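Long-range contact in glycosyl hydrolases family 31 family protein (Aspergillus niger, PDB 6DRU), which hydrolyses xyloglucan oligosaccharides, releasing alpha-xylose from the non-reducing terminal glucose, as a member of glycoside hydrolase family 31: residues A188-G197 and F208-V219. Residues are numbered along the deposited sequence; the frame is centred on the assembly and turned at random.
Sequences AFIWNMPAEG and FTAASTTLVDYV
Trp191 lies between Phe208 and Met193, and the tight part of the contact is built round its indole. CB of Phe208 sits over the centre of the six-membered ring, 3.4 Å from its centroid, a CH-pi contact that a broad aromatic face receives well. Met193 CG covers the opposite face nearer the rim, while Val216 CG1 approaches CH2 of Trp191 obliquely. The phenyl of Phe208 slides off toward Phe189, whose ring is nearly parallel (12°) but displaced, centroids 5.1 Å apart. On its other flank Phe189 meets Tyr218, CE2 to CD1 at 3.4 Å. With chi1 at -172°, the Phe189 ring swings away from its own backbone N to reach both neighbours; Phe141 packs edge-to-face against Phe189 and Tyr218. This cluster lies between two facing sheets of the N-terminal beta-sandwich domain characteristic of family 31: strands 187-191 and 216-222 are antiparallel neighbours in one, strand 205-213 belongs to the other, and the chain turns a corner at Ala211 and Ser212. Ile190 and Val219 form a hydrogen-bonded pair (Ile190 N to Val219 O 2.9 Å), their branched side chains on the face away from the cluster. Asn192 centres an inverse gamma turn; its ND2 makes a hydrogen bond to Asp217 OD2 (3.0 Å), bent at 138° and from above the carboxylate plane. An amide suits this buried place because it both gives and takes bonds: OD1 accepts from Phe46 N, ND2 also bonds to Ser45 OG, and Arg30 forms a salt bridge with Asp217 OD2. Toward partly exposed Gly197 and Ala211, backbone meets backbone instead of interlocked rings: Gly197 CA, bearing no side chain, makes a 3.6 Å CA-H...O contact with Thr209 O, and Ala211 N donates a hydrogen bond to Glu196 O. Glu196 OE2 is hydrogen-bonded to Gln432, and Leu433 packs on Glu196 and Ala211.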
loop_
_atom_site.group_PDB
_atom_site.type_symbol
_atom_site.label_atom_id
_atom_site.label_comp_id
_atom_site.label_asym_id
_atom_site.label_seq_id
_atom_site.Cartn_x
_atom_site.Cartn_y
_atom_site.Cartn_z
ATOM N N ALA A 188 35.989 3.016 4.560
ATOM C CA ALA A 188 35.104 2.729 3.445
ATOM C C ALA A 188 33.834 2.076 3.976
ATOM O O ALA A 188 33.811 1.520 5.077
ATOM C CB ALA A 188 35.781 1.825 2.407
ATOM N N PHE A 189 32.775 2.143 3.172
ATOM C CA PHE A 189 31.446 1.725 3.599
ATOM C C PHE A 189 30.731 1.065 2.432
ATOM O O PHE A 189 30.761 1.581 1.311
ATOM C CB PHE A 189 30.651 2.933 4.116
ATOM C CG PHE A 189 29.336 2.583 4.760
ATOM C CD1 PHE A 189 28.194 2.409 3.993
ATOM C CD2 PHE A 189 29.236 2.459 6.136
ATOM C CE1 PHE A 189 26.983 2.099 4.584
ATOM C CE2 PHE A 189 28.026 2.151 6.733
ATOM C CZ PHE A 189 26.899 1.971 5.956
ATOM N N ILE A 190 30.092 -0.073 2.697
ATOM C CA ILE A 190 29.351 -0.824 1.690
ATOM C C ILE A 190 27.936 -1.043 2.204
ATOM O O ILE A 190 27.742 -1.690 3.239
ATOM C CB ILE A 190 30.013 -2.173 1.368
ATOM C CG1 ILE A 190 31.456 -1.969 0.910
ATOM C CG2 ILE A 190 29.216 -2.917 0.304
ATOM C CD1 ILE A 190 32.201 -3.263 0.663
ATOM N N TRP A 191 26.954 -0.506 1.483
ATOM C CA TRP A 191 25.536 -0.734 1.767
ATOM C C TRP A 191 25.116 -1.958 0.963
ATOM O O TRP A 191 24.691 -1.859 -0.189
ATOM C CB TRP A 191 24.732 0.514 1.422
ATOM C CG TRP A 191 23.247 0.467 1.666
ATOM C CD1 TRP A 191 22.269 0.339 0.721
ATOM C CD2 TRP A 191 22.570 0.597 2.924
ATOM N NE1 TRP A 191 21.030 0.367 1.311
ATOM C CE2 TRP A 191 21.186 0.523 2.663
ATOM C CE3 TRP A 191 22.998 0.759 4.245
ATOM C CZ2 TRP A 191 20.230 0.602 3.672
ATOM C CZ3 TRP A 191 22.044 0.839 5.248
ATOM C CH2 TRP A 191 20.677 0.762 4.954
ATOM N N ASN A 192 25.257 -3.135 1.578
ATOM C CA ASN A 192 25.059 -4.420 0.902
ATOM C C ASN A 192 23.563 -4.719 0.779
ATOM O O ASN A 192 22.998 -5.576 1.462
ATOM C CB ASN A 192 25.790 -5.527 1.650
ATOM C CG ASN A 192 25.774 -6.847 0.905
ATOM O OD1 ASN A 192 25.686 -6.882 -0.324
ATOM N ND2 ASN A 192 25.859 -7.945 1.646
ATOM N N MET A 193 22.916 -3.988 -0.132
ATOM C CA MET A 193 21.473 -4.060 -0.307
ATOM C C MET A 193 21.134 -3.997 -1.792
ATOM O O MET A 193 21.644 -3.114 -2.504
ATOM C CB MET A 193 20.773 -2.923 0.444
ATOM C CG MET A 193 21.113 -2.843 1.923
ATOM S SD MET A 193 20.195 -4.035 2.911
ATOM C CE MET A 193 18.614 -3.206 3.039
ATOM N N PRO A 194 20.297 -4.906 -2.294
ATOM C CA PRO A 194 19.857 -4.837 -3.693
ATOM C C PRO A 194 18.625 -3.977 -3.932
ATOM O O PRO A 194 18.192 -3.862 -5.084
ATOM C CB PRO A 194 19.548 -6.307 -4.003
ATOM C CG PRO A 194 19.038 -6.836 -2.710
ATOM C CD PRO A 194 19.800 -6.117 -1.620
ATOM N N ALA A 195 18.058 -3.374 -2.894
ATOM C CA ALA A 195 16.841 -2.594 -3.045
ATOM C C ALA A 195 17.147 -1.197 -3.570
ATOM O O ALA A 195 18.198 -0.617 -3.283
ATOM C CB ALA A 195 16.097 -2.494 -1.711
ATOM N N GLU A 196 16.214 -0.661 -4.350
ATOM C CA GLU A 196 16.302 0.735 -4.742
ATOM C C GLU A 196 16.123 1.629 -3.521
ATOM O O GLU A 196 15.511 1.246 -2.520
ATOM C CB GLU A 196 15.249 1.068 -5.799
ATOM C CG GLU A 196 15.492 0.408 -7.145
ATOM C CD GLU A 196 14.617 0.981 -8.246
ATOM O OE1 GLU A 196 13.624 1.667 -7.923
ATOM O OE2 GLU A 196 14.922 0.747 -9.435
ATOM N N GLY A 197 16.673 2.834 -3.606
ATOM C CA GLY A 197 16.599 3.738 -2.479
ATOM C C GLY A 197 17.247 5.086 -2.700
ATOM O O GLY A 197 16.976 5.767 -3.694
ATOM N N PHE A 208 21.260 6.137 4.289
ATOM C CA PHE A 208 20.921 5.176 3.250
ATOM C C PHE A 208 19.514 4.657 3.497
ATOM O O PHE A 208 19.115 4.448 4.647
ATOM C CB PHE A 208 21.911 4.011 3.224
ATOM C CG PHE A 208 23.321 4.422 2.923
ATOM C CD1 PHE A 208 24.174 4.817 3.942
ATOM C CD2 PHE A 208 23.796 4.416 1.622
ATOM C CE1 PHE A 208 25.476 5.198 3.668
ATOM C CE2 PHE A 208 25.095 4.795 1.341
ATOM C CZ PHE A 208 25.937 5.188 2.366
ATOM N N THR A 209 18.760 4.447 2.418
ATOM C CA THR A 209 17.393 3.957 2.517
ATOM C C THR A 209 17.203 2.745 1.616
ATOM O O THR A 209 17.918 2.564 0.626
ATOM C CB THR A 209 16.356 5.032 2.140
ATOM O OG1 THR A 209 16.429 5.303 0.736
ATOM C CG2 THR A 209 16.602 6.319 2.916
ATOM N N ALA A 210 16.227 1.914 1.976
ATOM C CA ALA A 210 15.842 0.748 1.190
ATOM C C ALA A 210 14.330 0.758 1.034
ATOM O O ALA A 210 13.604 0.798 2.034
ATOM C CB ALA A 210 16.311 -0.548 1.857
ATOM N N ALA A 211 13.858 0.723 -0.215
ATOM C CA ALA A 211 12.424 0.838 -0.473
ATOM C C ALA A 211 11.652 -0.339 0.111
ATOM O O ALA A 211 10.592 -0.155 0.720
ATOM C CB ALA A 211 12.171 0.950 -1.976
ATOM N N SER A 212 12.163 -1.553 -0.067
ATOM C CA SER A 212 11.512 -2.745 0.458
ATOM C C SER A 212 12.577 -3.801 0.696
ATOM O O SER A 212 13.359 -4.107 -0.209
ATOM C CB SER A 212 10.439 -3.265 -0.506
ATOM O OG SER A 212 9.884 -4.486 -0.044
ATOM N N THR A 213 12.607 -4.347 1.906
ATOM C CA THR A 213 13.609 -5.341 2.261
ATOM C C THR A 213 13.124 -6.116 3.476
ATOM O O THR A 213 12.157 -5.734 4.139
ATOM C CB THR A 213 14.969 -4.693 2.539
ATOM O OG1 THR A 213 15.947 -5.711 2.779
ATOM C CG2 THR A 213 14.884 -3.783 3.756
ATOM N N THR A 214 13.813 -7.220 3.754
ATOM C CA THR A 214 13.588 -7.999 4.961
ATOM C C THR A 214 14.791 -7.992 5.889
ATOM O O THR A 214 14.751 -8.646 6.938
ATOM C CB THR A 214 13.223 -9.448 4.609
ATOM O OG1 THR A 214 14.363 -10.110 4.045
ATOM C CG2 THR A 214 12.073 -9.479 3.608
ATOM N N LEU A 215 15.855 -7.266 5.540
ATOM C CA LEU A 215 17.101 -7.280 6.295
ATOM C C LEU A 215 18.021 -6.154 5.842
ATOM O O LEU A 215 18.236 -5.968 4.640
ATOM C CB LEU A 215 17.809 -8.628 6.135
ATOM C CG LEU A 215 19.240 -8.706 6.672
ATOM C CD1 LEU A 215 19.257 -8.505 8.177
ATOM C CD2 LEU A 215 19.889 -10.028 6.293
ATOM N N VAL A 216 18.572 -5.403 6.794
ATOM C CA VAL A 216 19.553 -4.360 6.518
ATOM C C VAL A 216 20.942 -4.940 6.742
ATOM O O VAL A 216 21.162 -5.702 7.692
ATOM C CB VAL A 216 19.313 -3.120 7.401
ATOM C CG1 VAL A 216 20.296 -2.017 7.053
ATOM C CG2 VAL A 216 17.888 -2.627 7.239
ATOM N N ASP A 217 21.884 -4.582 5.869
ATOM C CA ASP A 217 23.212 -5.188 5.884
ATOM C C ASP A 217 24.223 -4.183 5.352
ATOM O O ASP A 217 24.085 -3.705 4.222
ATOM C CB ASP A 217 23.223 -6.472 5.043
ATOM C CG ASP A 217 24.536 -7.232 5.135
ATOM O OD1 ASP A 217 25.408 -6.843 5.941
ATOM O OD2 ASP A 217 24.690 -8.233 4.403
ATOM N N TYR A 218 25.233 -3.863 6.161
ATOM C CA TYR A 218 26.311 -2.998 5.704
ATOM C C TYR A 218 27.623 -3.430 6.344
ATOM O O TYR A 218 27.645 -4.132 7.358
ATOM C CB TYR A 218 26.021 -1.516 5.994
ATOM C CG TYR A 218 25.950 -1.126 7.457
ATOM C CD1 TYR A 218 27.100 -0.798 8.168
ATOM C CD2 TYR A 218 24.731 -1.044 8.116
ATOM C CE1 TYR A 218 27.039 -0.425 9.498
ATOM C CE2 TYR A 218 24.660 -0.670 9.448
ATOM C CZ TYR A 218 25.817 -0.361 10.132
ATOM O OH TYR A 218 25.754 0.010 11.456
ATOM N N VAL A 219 28.724 -2.998 5.724
ATOM C CA VAL A 219 30.077 -3.315 6.165
ATOM C C VAL A 219 30.881 -2.022 6.201
ATOM O O VAL A 219 30.801 -1.208 5.275
ATOM C CB VAL A 219 30.760 -4.346 5.238
ATOM C CG1 VAL A 219 32.169 -4.650 5.719
ATOM C CG2 VAL A 219 29.942 -5.624 5.159
#